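Local coordinates for universal stress protein (Mycobacterium smegmatis, PDB 5AHW), which binds cyclic AMP as a homodimeric universal stress protein, and probably takes part in nucleotide signalling in mycobacteria, at residues L71-A74 and N75-K79; V129-N132 and V133-S137. One frame throughout, in Å; residues are numbered along the deposited sequence.

Contact 1. Residues L71-A74 and N75-K79; sequences LREA and NDRAK
Asn75, Glu73 and Ala74 bury the most surface where two consecutive turns of helix 65-80 meet, a local contact between residues one helical turn apart. The peptide N-H of Asn75 bonds to Leu71 O at 2.9 Å, and Asp76, Arg77 and Ala78 repeat the pattern onto Arg72, Glu73 and Ala74, the regular i to i+4 ladder of an alpha helix. CB of Asn75 rests on the carbonyl oxygens of the preceding turn, 3.3 Å from Arg72 O. With CG anti to the backbone N (chi1 -165°), its amide is carried off that turn and onto strand 86-92, where ND2 makes a hydrogen bond with Glu88. A short polar side chain suits this border between helix and sheet. Ala74 occupies the inward face, its methyl lying against Leu18 and Val21 of helix 15-31 and against Ile37 of strand 34-41; Ala78, a turn later, meets Leu35 and Val21. Their small size lets helix and sheet come close together. Glu73 lies on the outer side. Its chain bends at chi2 (69°), bringing OE2 across the aliphatic part of Arg77, 3.9 Å from CG. OE2 lies near the guanidinium edge but beyond a salt bridge, and the two flat groups stand 80° apart. Arg77, bent at chi2 and chi3, instead gives NE to Asp22 of helix 15-31 in a salt bridge. Between Glu73 OE1 and Asp76 OD2 the gap is 4.2 Å, a pairing of like charges that Arg77, whose NH1 is 4.5 Å from Glu73 OE2, may partly offset. The chemistry thus divides the labour: backbone bonds hold the turns together, alanines fit the helix to the core, and the strongest polar bonds of Asn75 and Arg77 tie it to its neighbours.

Contact 2. Residues V129-N132 and V133-S137; sequences VPAN and VARRS. With CMP (adenosine-3',5'-cyclic-monophosphate), chain K; SO4 (sulfate ion), chain L.
Val129 O receives the N-H of Val133 at 3.0 Å, the first of four consecutive i to i+4 bonds that run on to Arg136 N and Asn132 O and make residues 129-136 one short helix. The last is the most bent, 133° at the hydrogen, as the helix nears its end; Ser137 is the first residue to leave helical backbone angles, though its N still bonds to Val133 O. Pro130 suits the opening turn, where a missing N-H costs no helical bond. Its CD packs 3.8 Å from C5' of cyclic AMP, while Val129, with CG1 anti to the backbone N (chi1 -176°), sets that methyl 3.4 Å from the ribose O4'. Both are apolar walls of the nucleotide pocket. At the other end Arg135 and Arg136 clasp a sulfate, probably from the crystallisation liquor. Arg135 bends at chi3, bringing one guanidinium face over Ala131 O and giving NE to sulfate O2 at 3.1 Å. Arg136 turns the edge of its guanidinium to the sulfate, NE bonding to O1 and NH2 to O4, each at 2.8 Å. Asn132, a turn earlier, has OD1 2.7 Å from Arg135 NH2; its ND2 lies over one face of the Arg136 guanidinium, the two side chains side by side and pointing the same way. In the fold, Val133 and Pro130 pack inward on Leu111 and Val113 of strand 110-114, Val129 and Asn132 touch Pro95 and Val96 of helix 95-105, and Ala134 meets Leu118 of the second subunit.

Contact 1 comes first along the chain, on helix 65-80, and contact 2 follows in series on helix 129-136. Their centres lie about 24 Å apart on opposite sides of the chain's centre, with nearest atoms about 14 Å apart. The two helices pack on opposite faces of the parallel sheet, strand order 86-92, 34-41, 6-10, 110-114, 140-144, a Rossmann-like layout. Helix 65-80 links strands 34-41 and 86-92, whereas helix 129-136 leads from the 110-114 side into strand 140-144. Contact 2 touches cyclic AMP directly; contact 1 lies on the other face of the sheet, its Leu71 side chain about 8 Å from the ligand.

Contact 1. Residues L71-A74 and N75-K79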
# COMPACT_ATOMS: atom_id res chain seq x y z
N LEU B 71 11.92 8.92 16.54
CA LEU B 71 12.61 7.85 15.81
C LEU B 71 12.89 6.65 16.71
O LEU B 71 12.69 5.56 16.24
CB LEU B 71 13.88 8.35 15.10
CG LEU B 71 13.45 9.21 13.90
CD1 LEU B 71 14.59 10.11 13.47
CD2 LEU B 71 12.93 8.39 12.73
N ARG B 72 13.34 6.82 17.96
CA ARG B 72 13.57 5.64 18.81
C ARG B 72 12.28 4.87 19.12
O ARG B 72 12.24 3.64 19.06
CB ARG B 72 14.39 5.93 20.08
CG ARG B 72 13.93 7.08 20.95
CD ARG B 72 14.81 7.27 22.20
NE ARG B 72 14.85 8.69 22.66
CZ ARG B 72 15.67 9.64 22.18
NH1 ARG B 72 16.57 9.38 21.22
NH2 ARG B 72 15.60 10.87 22.68
N GLU B 73 11.19 5.55 19.44
CA GLU B 73 9.96 4.82 19.65
C GLU B 73 9.55 4.10 18.37
O GLU B 73 9.20 2.92 18.42
CB GLU B 73 8.86 5.71 20.19
CG GLU B 73 7.51 5.01 20.40
CD GLU B 73 7.48 3.97 21.54
OE1 GLU B 73 8.40 3.93 22.42
OE2 GLU B 73 6.48 3.19 21.56
N ALA B 74 9.63 4.75 17.21
CA ALA B 74 9.28 4.05 15.98
C ALA B 74 10.14 2.82 15.78
O ALA B 74 9.66 1.78 15.31
CB ALA B 74 9.37 4.95 14.76
N ASN B 75 11.40 2.96 16.12
CA ASN B 75 12.35 1.84 16.06
C ASN B 75 11.92 0.65 16.95
O ASN B 75 11.90 -0.49 16.51
CB ASN B 75 13.75 2.32 16.48
CG ASN B 75 14.84 1.34 16.11
OD1 ASN B 75 14.72 0.14 16.31
ND2 ASN B 75 15.94 1.87 15.56
N ASP B 76 11.62 0.94 18.20
CA ASP B 76 11.11 -0.05 19.13
C ASP B 76 9.85 -0.72 18.57
O ASP B 76 9.72 -1.92 18.65
CB ASP B 76 10.84 0.57 20.50
CG ASP B 76 12.11 0.97 21.22
OD1 ASP B 76 13.18 0.40 20.89
OD2 ASP B 76 12.05 1.84 22.13
N ARG B 77 8.95 0.05 17.95
CA ARG B 77 7.71 -0.54 17.44
C ARG B 77 8.04 -1.46 16.29
O ARG B 77 7.56 -2.59 16.25
CB ARG B 77 6.75 0.54 16.99
CG ARG B 77 6.18 1.33 18.14
CD ARG B 77 5.12 0.52 18.81
NE ARG B 77 3.98 0.52 17.93
CZ ARG B 77 2.97 1.38 18.04
NH1 ARG B 77 2.94 2.28 18.98
NH2 ARG B 77 1.95 1.30 17.22
N ALA B 78 8.89 -1.00 15.37
CA ALA B 78 9.27 -1.82 14.22
C ALA B 78 10.03 -3.08 14.61
O ALA B 78 9.82 -4.15 14.05
CB ALA B 78 10.08 -1.02 13.25
N LYS B 79 10.87 -2.98 15.61
CA LYS B 79 11.64 -4.13 16.08
C LYS B 79 10.69 -5.16 16.76
O LYS B 79 10.79 -6.35 16.58
CB LYS B 79 12.75 -3.62 16.99
CG LYS B 79 13.55 -4.63 17.77
CD LYS B 79 14.68 -3.89 18.48
CE LYS B 79 15.16 -4.60 19.74
NZ LYS B 79 16.20 -5.64 19.48

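Contact 2. Residues V129-N132 and V133-S137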
# COMPACT_ATOMS: atom_id res chain seq x y z
N VAL B 129 -0.68 14.42 3.22
CA VAL B 129 0.51 13.61 3.05
C VAL B 129 0.29 12.27 2.35
O VAL B 129 0.92 12.00 1.39
CB VAL B 129 1.22 13.42 4.39
CG1 VAL B 129 2.52 12.66 4.16
CG2 VAL B 129 1.47 14.78 5.03
N PRO B 130 -0.70 11.47 2.77
CA PRO B 130 -0.84 10.24 2.00
C PRO B 130 -1.26 10.42 0.55
O PRO B 130 -0.78 9.68 -0.29
CB PRO B 130 -1.94 9.46 2.73
CG PRO B 130 -2.43 10.34 3.82
CD PRO B 130 -1.38 11.36 4.08
N ALA B 131 -2.24 11.28 0.25
CA ALA B 131 -2.67 11.46 -1.11
C ALA B 131 -1.54 12.01 -1.98
O ALA B 131 -1.38 11.60 -3.14
CB ALA B 131 -3.82 12.39 -1.13
N ASN B 132 -0.76 12.97 -1.46
CA ASN B 132 0.23 13.62 -2.30
C ASN B 132 1.40 12.66 -2.49
O ASN B 132 2.03 12.63 -3.54
CB ASN B 132 0.73 14.95 -1.70
CG ASN B 132 -0.31 16.05 -1.61
OD1 ASN B 132 -1.49 15.91 -1.90
ND2 ASN B 132 0.18 17.23 -1.26
N VAL B 133 1.73 11.92 -1.45
CA VAL B 133 2.72 10.86 -1.60
C VAL B 133 2.32 9.84 -2.68
O VAL B 133 3.13 9.45 -3.54
CB VAL B 133 2.97 10.17 -0.24
CG1 VAL B 133 3.74 8.90 -0.38
CG2 VAL B 133 3.79 11.05 0.66
N ALA B 134 1.06 9.43 -2.63
CA ALA B 134 0.56 8.44 -3.60
C ALA B 134 0.66 9.05 -4.97
O ALA B 134 1.08 8.38 -5.91
CB ALA B 134 -0.91 8.05 -3.28
N ARG B 135 0.31 10.35 -5.12
CA ARG B 135 0.34 10.84 -6.47
C ARG B 135 1.74 11.02 -6.98
O ARG B 135 1.97 10.94 -8.19
CB ARG B 135 -0.46 12.12 -6.68
CG ARG B 135 -2.00 12.00 -6.57
CD ARG B 135 -2.67 13.28 -7.01
NE ARG B 135 -2.47 14.19 -5.93
CZ ARG B 135 -3.32 14.32 -4.91
NH1 ARG B 135 -4.51 13.73 -4.93
NH2 ARG B 135 -3.02 15.07 -3.91
N ARG B 136 2.69 11.29 -6.09
CA ARG B 136 4.03 11.70 -6.53
C ARG B 136 5.05 10.56 -6.57
O ARG B 136 6.05 10.66 -7.23
CB ARG B 136 4.54 12.88 -5.70
CG ARG B 136 3.74 14.18 -5.93
CD ARG B 136 4.31 15.36 -5.14
NE ARG B 136 3.34 16.46 -5.02
CZ ARG B 136 3.38 17.42 -4.13
NH1 ARG B 136 4.38 17.49 -3.29
NH2 ARG B 136 2.45 18.39 -4.14
N SER B 137 4.78 9.48 -5.88
CA SER B 137 5.72 8.38 -5.77
C SER B 137 5.98 7.70 -7.10
O SER B 137 5.11 7.59 -7.94
CB SER B 137 5.17 7.41 -4.72
OG SER B 137 6.11 6.42 -4.42
P CMP K . -0.72 8.71 9.87
O1P CMP K . -1.33 7.38 10.28
O2P CMP K . -0.67 9.62 11.00
O5' CMP K . -1.37 9.36 8.58
C5' CMP K . -0.74 10.33 7.71
C4' CMP K . 0.67 9.85 7.49
O4' CMP K . 1.49 10.78 6.81
C3' CMP K . 1.41 9.57 8.74
O3' CMP K . 0.81 8.46 9.38
C2' CMP K . 2.85 9.41 8.23
O2' CMP K . 3.11 8.15 7.61
C1' CMP K . 2.85 10.52 7.16
N9 CMP K . 3.46 11.72 7.78
C8 CMP K . 2.81 12.79 8.27
N7 CMP K . 3.68 13.66 8.83
C5 CMP K . 4.88 13.15 8.67
C6 CMP K . 6.26 13.57 8.99
N6 CMP K . 6.47 14.73 9.60
N1 CMP K . 7.27 12.76 8.66
C2 CMP K . 7.08 11.58 8.05
N3 CMP K . 5.85 11.12 7.74
C4 CMP K . 4.75 11.86 8.02
S SO4 L . 0.17 17.09 -6.55
O1 SO4 L . 1.53 16.83 -7.16
O2 SO4 L . -0.02 16.02 -5.48
O3 SO4 L . -0.82 16.97 -7.65
O4 SO4 L . 0.14 18.23 -5.65